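Side-chain contacts in nitrogenase molybdenum-iron protein alpha chain (Clostridium pasteurianum, PDB 4WES), which forms, together with the beta chain, the molybdenum-iron component of nitrogenase, which reduces dinitrogen to ammonium in biological nitrogen fixation: residues A[232-237]-A[298-303]; A[321-326]-A[495-500]. All coordinates share one frame; numbering follows the deposited sequence.

Contact 1: residues A[232-237]-A[298-303]; sequences IGYHVN and DMAKCF
Y234 and M299 form a Met-aromatic contact where helix 289-303 packs beside the outermost strand, 235-239, of a four-stranded parallel sheet in this alpha/beta fold. Helix 221-232 ends just before Y234 in a Schellman motif, with G233 as its C-prime residue, so the tyrosine stands at the turn from helix into strand.

From CB, which points toward the partner helix, Y234 extends its ring under the M299 methyl and alongside F303. Its CD1 and CD2 lie beneath the M299 methyl, and on the flank facing F303 the Y234 CE1 atom comes 3.7 Å from F303 CE1. Further out, Y234 CZ is 3.7 Å from M299 CE. The phenol oxygen reaches the helix itself: Y234 OH is 3.5 Å from M299 CB and 3.6 Å from the A300 backbone N, a contact with the helix surface.

The M299 chain runs out extended as far as SD and then bends (chi3 69°), which brings CE back over the ring. CE sits 3.7 Å from the centroid of the Y234 ring and only 12° off its normal, a CH-pi contact over the centre of one face, whereas M299 SD takes an oblique position 5.0 Å from the same centroid. The two aromatic rings, Y234 and F303, are inclined to each other at 59°, neither coplanar nor perpendicular.

Around this group, L308 of helix 306-334 touches both aromatic side chains, L229 packs against Y234 and M299, and I210 of the neighbouring strand reaches all three. F303 is partly exposed and lies near a bound methylpentanediol. Within its own helix, M299 O meets the edge of the F303 ring in the ring plane.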
loop_
_atom_site.group_PDB
_atom_site.type_symbol
_atom_site.label_atom_id
_atom_site.label_comp_id
_atom_site.label_asym_id
_atom_site.label_seq_id
_atom_site.Cartn_x
_atom_site.Cartn_y
_atom_site.Cartn_z
ATOM N N ILE A 232 9.509 -32.840 -29.347
ATOM C CA ILE A 232 10.278 -33.890 -29.992
ATOM C C ILE A 232 9.340 -34.981 -30.533
ATOM O O ILE A 232 9.643 -35.628 -31.569
ATOM C CB ILE A 232 11.308 -34.456 -29.014
ATOM C CG1 ILE A 232 12.364 -33.382 -28.722
ATOM C CG2 ILE A 232 11.932 -35.708 -29.580
ATOM C CD1 ILE A 232 13.238 -33.680 -27.529
ATOM N N GLY A 233 8.222 -35.195 -29.838
ATOM C CA GLY A 233 7.231 -36.171 -30.296
ATOM C C GLY A 233 6.852 -37.231 -29.292
ATOM O O GLY A 233 6.075 -38.133 -29.639
ATOM N N TYR A 234 7.350 -37.160 -28.073
ATOM C CA TYR A 234 6.931 -38.112 -27.055
ATOM C C TYR A 234 5.518 -37.841 -26.587
ATOM O O TYR A 234 5.039 -36.688 -26.609
ATOM C CB TYR A 234 7.865 -38.046 -25.842
ATOM C CG TYR A 234 9.288 -38.472 -26.165
ATOM C CD1 TYR A 234 9.615 -39.822 -26.341
ATOM C CD2 TYR A 234 10.301 -37.535 -26.317
ATOM C CE1 TYR A 234 10.899 -40.228 -26.649
ATOM C CE2 TYR A 234 11.586 -37.923 -26.628
ATOM C CZ TYR A 234 11.890 -39.263 -26.806
ATOM O OH TYR A 234 13.160 -39.668 -27.103
ATOM N N HIS A 235 4.864 -38.887 -26.104
ATOM C CA HIS A 235 3.636 -38.761 -25.389
ATOM C C HIS A 235 4.000 -38.842 -23.906
ATOM O O HIS A 235 4.506 -39.872 -23.459
ATOM C CB HIS A 235 2.661 -39.896 -25.731
ATOM C CG HIS A 235 1.431 -39.853 -24.897
ATOM N ND1 HIS A 235 1.088 -40.847 -23.999
ATOM C CD2 HIS A 235 0.471 -38.911 -24.802
ATOM C CE1 HIS A 235 -0.037 -40.520 -23.393
ATOM N NE2 HIS A 235 -0.435 -39.352 -23.865
ATOM N N VAL A 236 3.720 -37.780 -23.145
ATOM C CA VAL A 236 4.003 -37.802 -21.731
ATOM C C VAL A 236 2.798 -38.417 -21.028
ATOM O O VAL A 236 1.827 -37.735 -20.697
ATOM C CB VAL A 236 4.391 -36.429 -21.153
ATOM C CG1 VAL A 236 4.782 -36.569 -19.697
ATOM C CG2 VAL A 236 5.514 -35.810 -21.960
ATOM N N ASN A 237 2.873 -39.729 -20.842
ATOM C CA ASN A 237 1.724 -40.476 -20.328
ATOM C C ASN A 237 1.316 -40.034 -18.926
ATOM O O ASN A 237 0.146 -39.854 -18.637
ATOM C CB ASN A 237 2.082 -41.967 -20.365
ATOM C CG ASN A 237 0.987 -42.834 -19.825
ATOM O OD1 ASN A 237 -0.111 -42.902 -20.380
ATOM N ND2 ASN A 237 1.253 -43.456 -18.702
ATOM N N ASP A 298 19.874 -39.873 -24.288
ATOM C CA ASP A 298 19.695 -41.229 -23.747
ATOM C C ASP A 298 18.328 -41.794 -24.135
ATOM O O ASP A 298 18.192 -42.978 -24.469
ATOM C CB ASP A 298 19.804 -41.208 -22.224
ATOM C CG ASP A 298 21.233 -41.066 -21.701
ATOM O OD1 ASP A 298 22.189 -41.329 -22.447
ATOM O OD2 ASP A 298 21.365 -40.797 -20.498
ATOM N N MET A 299 17.310 -40.942 -24.044
ATOM C CA MET A 299 15.952 -41.356 -24.393
ATOM C C MET A 299 15.915 -41.763 -25.864
ATOM O O MET A 299 15.348 -42.806 -26.229
ATOM C CB MET A 299 14.964 -40.221 -24.175
ATOM C CG MET A 299 14.742 -39.882 -22.731
ATOM S SD MET A 299 13.676 -38.443 -22.554
ATOM C CE MET A 299 12.134 -39.156 -23.117
ATOM N N ALA A 300 16.542 -40.980 -26.744
ATOM C CA ALA A 300 16.534 -41.280 -28.168
ATOM C C ALA A 300 17.260 -42.600 -28.438
ATOM O O ALA A 300 16.838 -43.389 -29.277
ATOM C CB ALA A 300 17.175 -40.154 -28.957
ATOM N N LYS A 301 18.335 -42.872 -27.711
ATOM C CA LYS A 301 19.025 -44.142 -27.853
ATOM C C LYS A 301 18.123 -45.324 -27.483
ATOM O O LYS A 301 18.141 -46.361 -28.144
ATOM C CB LYS A 301 20.300 -44.172 -27.022
ATOM C CG LYS A 301 21.423 -43.318 -27.598
ATOM C CD LYS A 301 22.596 -43.137 -26.658
ATOM C CE LYS A 301 23.567 -42.128 -27.239
ATOM N NZ LYS A 301 24.696 -41.869 -26.328
ATOM N N CYS A 302 17.329 -45.156 -26.424
ATOM C CA CYS A 302 16.428 -46.231 -26.003
ATOM C C CYS A 302 15.365 -46.524 -27.045
ATOM O O CYS A 302 15.073 -47.694 -27.309
ATOM C CB CYS A 302 15.774 -45.893 -24.655
ATOM S SG CYS A 302 16.874 -45.900 -23.232
ATOM N N PHE A 303 14.762 -45.492 -27.622
ATOM C CA PHE A 303 13.702 -45.679 -28.604
ATOM C C PHE A 303 14.237 -46.098 -29.978
ATOM O O PHE A 303 13.553 -46.814 -30.735
ATOM C CB PHE A 303 12.808 -44.443 -28.698
ATOM C CG PHE A 303 11.787 -44.373 -27.598
ATOM C CD1 PHE A 303 12.065 -43.718 -26.428
ATOM C CD2 PHE A 303 10.562 -44.977 -27.717
ATOM C CE1 PHE A 303 11.137 -43.674 -25.414
ATOM C CE2 PHE A 303 9.626 -44.944 -26.709
ATOM C CZ PHE A 303 9.903 -44.270 -25.539
#

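Contact 2: residues A[321-326]-A[495-500]; sequences AAIQDD and GVVNFG
V497 meets I323 and D326 with its two methyl branches; between segments 321-326 and 495-500 it is the residue of the latter that both of them touch. Across the two segments the nearest CA atoms are those of D326 and V497, 6.5 Å apart.

Packing is tight on the I323 side. The V497 CG2 methyl presses against the branch point of the isoleucine, with I323 CG2 at 3.5 Å, closer than usual for two carbons, and I323 CB at 3.6 Å from the same V497 CG2. With CG2 placed anti to its own carbonyl carbon, I323 offers that short branch to the valine, while CG1 lies between the backbone N and the carbonyl carbon (chi1 66°). I323 is buried, and next to it the helix is kinked: the backbone N atoms of D325 and D326 make no bond to the preceding turn.

The D326 side is looser and nearer solvent, since both D326 and V497 remain partly exposed. Here the carboxylate lies across the two valine methyls at ordinary van der Waals range, D326 CG standing 4.0 Å from V497 CG1 and D326 OD2 about equally far, 4.2 Å, from both methyls. V496, next to the valine, also touches M354 and F358.

An aliphatic methyl pair gives the carboxylate of D326 no polar partner. That role falls to H501, one turn further along the valine's helix, whose NE2 is hydrogen-bonded to D326 OD1. The two helices are therefore joined by a compact apolar touch and an adjacent polar link, and the negative charge of D326 would probably favour a protonated H501.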
loop_
_atom_site.group_PDB
_atom_site.type_symbol
_atom_site.label_atom_id
_atom_site.label_comp_id
_atom_site.label_asym_id
_atom_site.label_seq_id
_atom_site.Cartn_x
_atom_site.Cartn_y
_atom_site.Cartn_z
ATOM N N ALA A 321 20.127 -22.465 -29.137
ATOM C CA ALA A 321 20.367 -21.217 -29.869
ATOM C C ALA A 321 19.585 -20.065 -29.271
ATOM O O ALA A 321 20.076 -18.939 -29.233
ATOM C CB ALA A 321 20.077 -21.383 -31.356
ATOM N N ALA A 322 18.374 -20.328 -28.811
ATOM C CA ALA A 322 17.520 -19.294 -28.275
ATOM C C ALA A 322 18.025 -18.716 -26.949
ATOM O O ALA A 322 17.665 -17.600 -26.597
ATOM C CB ALA A 322 16.106 -19.801 -28.094
ATOM N N ILE A 323 18.854 -19.456 -26.227
ATOM C CA ILE A 323 19.293 -19.039 -24.907
ATOM C C ILE A 323 20.803 -18.843 -24.791
ATOM O O ILE A 323 21.294 -18.474 -23.704
ATOM C CB ILE A 323 18.790 -20.007 -23.819
ATOM C CG1 ILE A 323 19.419 -21.389 -23.944
ATOM C CG2 ILE A 323 17.283 -20.066 -23.821
ATOM C CD1 ILE A 323 19.088 -22.329 -22.798
ATOM N N GLN A 324 21.554 -19.104 -25.856
ATOM C CA GLN A 324 23.008 -19.104 -25.728
ATOM C C GLN A 324 23.577 -17.777 -25.238
ATOM O O GLN A 324 24.528 -17.764 -24.459
ATOM C CB GLN A 324 23.694 -19.568 -27.024
ATOM C CG GLN A 324 25.198 -19.774 -26.844
ATOM C CD GLN A 324 25.518 -20.947 -25.939
ATOM O OE1 GLN A 324 25.070 -22.082 -26.171
ATOM N NE2 GLN A 324 26.285 -20.702 -24.917
ATOM N N ASP A 325 22.983 -16.658 -25.647
ATOM C CA ASP A 325 23.443 -15.365 -25.145
ATOM C C ASP A 325 23.294 -15.262 -23.631
ATOM O O ASP A 325 24.154 -14.700 -22.938
ATOM C CB ASP A 325 22.734 -14.215 -25.813
ATOM C CG ASP A 325 23.103 -14.014 -27.255
ATOM O OD1 ASP A 325 24.099 -14.571 -27.732
ATOM O OD2 ASP A 325 22.365 -13.221 -27.901
ATOM N N ASP A 326 22.191 -15.759 -23.086
ATOM C CA ASP A 326 22.000 -15.789 -21.639
ATOM C C ASP A 326 23.042 -16.686 -20.991
ATOM O O ASP A 326 23.635 -16.332 -19.973
ATOM C CB ASP A 326 20.596 -16.301 -21.290
ATOM C CG ASP A 326 19.483 -15.397 -21.773
ATOM O OD1 ASP A 326 19.199 -14.390 -21.133
ATOM O OD2 ASP A 326 18.820 -15.767 -22.801
ATOM N N GLY A 495 14.240 -22.991 -17.860
ATOM C CA GLY A 495 14.646 -22.971 -16.467
ATOM C C GLY A 495 16.079 -22.537 -16.240
ATOM O O GLY A 495 16.363 -21.878 -15.242
ATOM N N VAL A 496 16.991 -22.928 -17.117
ATOM C CA VAL A 496 18.374 -22.487 -16.972
ATOM C C VAL A 496 18.410 -20.946 -16.986
ATOM O O VAL A 496 19.146 -20.345 -16.202
ATOM C CB VAL A 496 19.282 -23.066 -18.075
ATOM C CG1 VAL A 496 20.713 -22.629 -17.866
ATOM C CG2 VAL A 496 19.218 -24.576 -18.138
ATOM N N VAL A 497 17.667 -20.349 -17.915
ATOM C CA VAL A 497 17.651 -18.894 -18.024
ATOM C C VAL A 497 17.052 -18.267 -16.764
ATOM O O VAL A 497 17.589 -17.280 -16.236
ATOM C CB VAL A 497 16.914 -18.489 -19.297
ATOM C CG1 VAL A 497 16.743 -16.974 -19.376
ATOM C CG2 VAL A 497 17.631 -19.043 -20.537
ATOM N N ASN A 498 15.923 -18.806 -16.279
ATOM C CA ASN A 498 15.311 -18.257 -15.079
ATOM C C ASN A 498 16.286 -18.344 -13.887
ATOM O O ASN A 498 16.458 -17.375 -13.126
ATOM C CB ASN A 498 14.014 -18.962 -14.778
ATOM C CG ASN A 498 12.967 -18.762 -15.846
ATOM O OD1 ASN A 498 12.965 -17.745 -16.552
ATOM N ND2 ASN A 498 12.019 -19.691 -15.914
ATOM N N PHE A 499 16.875 -19.517 -13.722
ATOM C CA PHE A 499 17.790 -19.760 -12.616
ATOM C C PHE A 499 19.011 -18.852 -12.727
ATOM O O PHE A 499 19.415 -18.231 -11.734
ATOM C CB PHE A 499 18.237 -21.234 -12.659
ATOM C CG PHE A 499 19.242 -21.590 -11.603
ATOM C CD1 PHE A 499 20.602 -21.575 -11.845
ATOM C CD2 PHE A 499 18.844 -21.988 -10.344
ATOM C CE1 PHE A 499 21.530 -21.885 -10.854
ATOM C CE2 PHE A 499 19.771 -22.315 -9.368
ATOM C CZ PHE A 499 21.093 -22.260 -9.634
ATOM N N GLY A 500 19.605 -18.768 -13.904
ATOM C CA GLY A 500 20.811 -17.975 -14.045
ATOM C C GLY A 500 20.604 -16.505 -13.790
ATOM O O GLY A 500 21.415 -15.872 -13.102
#

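In the fold
Both contacts lie away from the metal clusters and involve this chain alone, their centres about 23 Å apart and their nearest atoms about 13 Å apart. Contact 1 is buried and joins a helix to the turn leading into an edge strand through aromatic and sulfur-containing side chains; contact 2 is only partly buried and sets helix against helix, with aliphatic branches inside and a carboxylate toward the surface. Helix 306-334 relates them: it follows helix 289-303 in the chain, its L308 packs against the aromatic pair of contact 1, and further along it supplies residues 321-326 to contact 2. Thus one long helix flanks the aromatic pair of contact 1 and also meets helix 492-507.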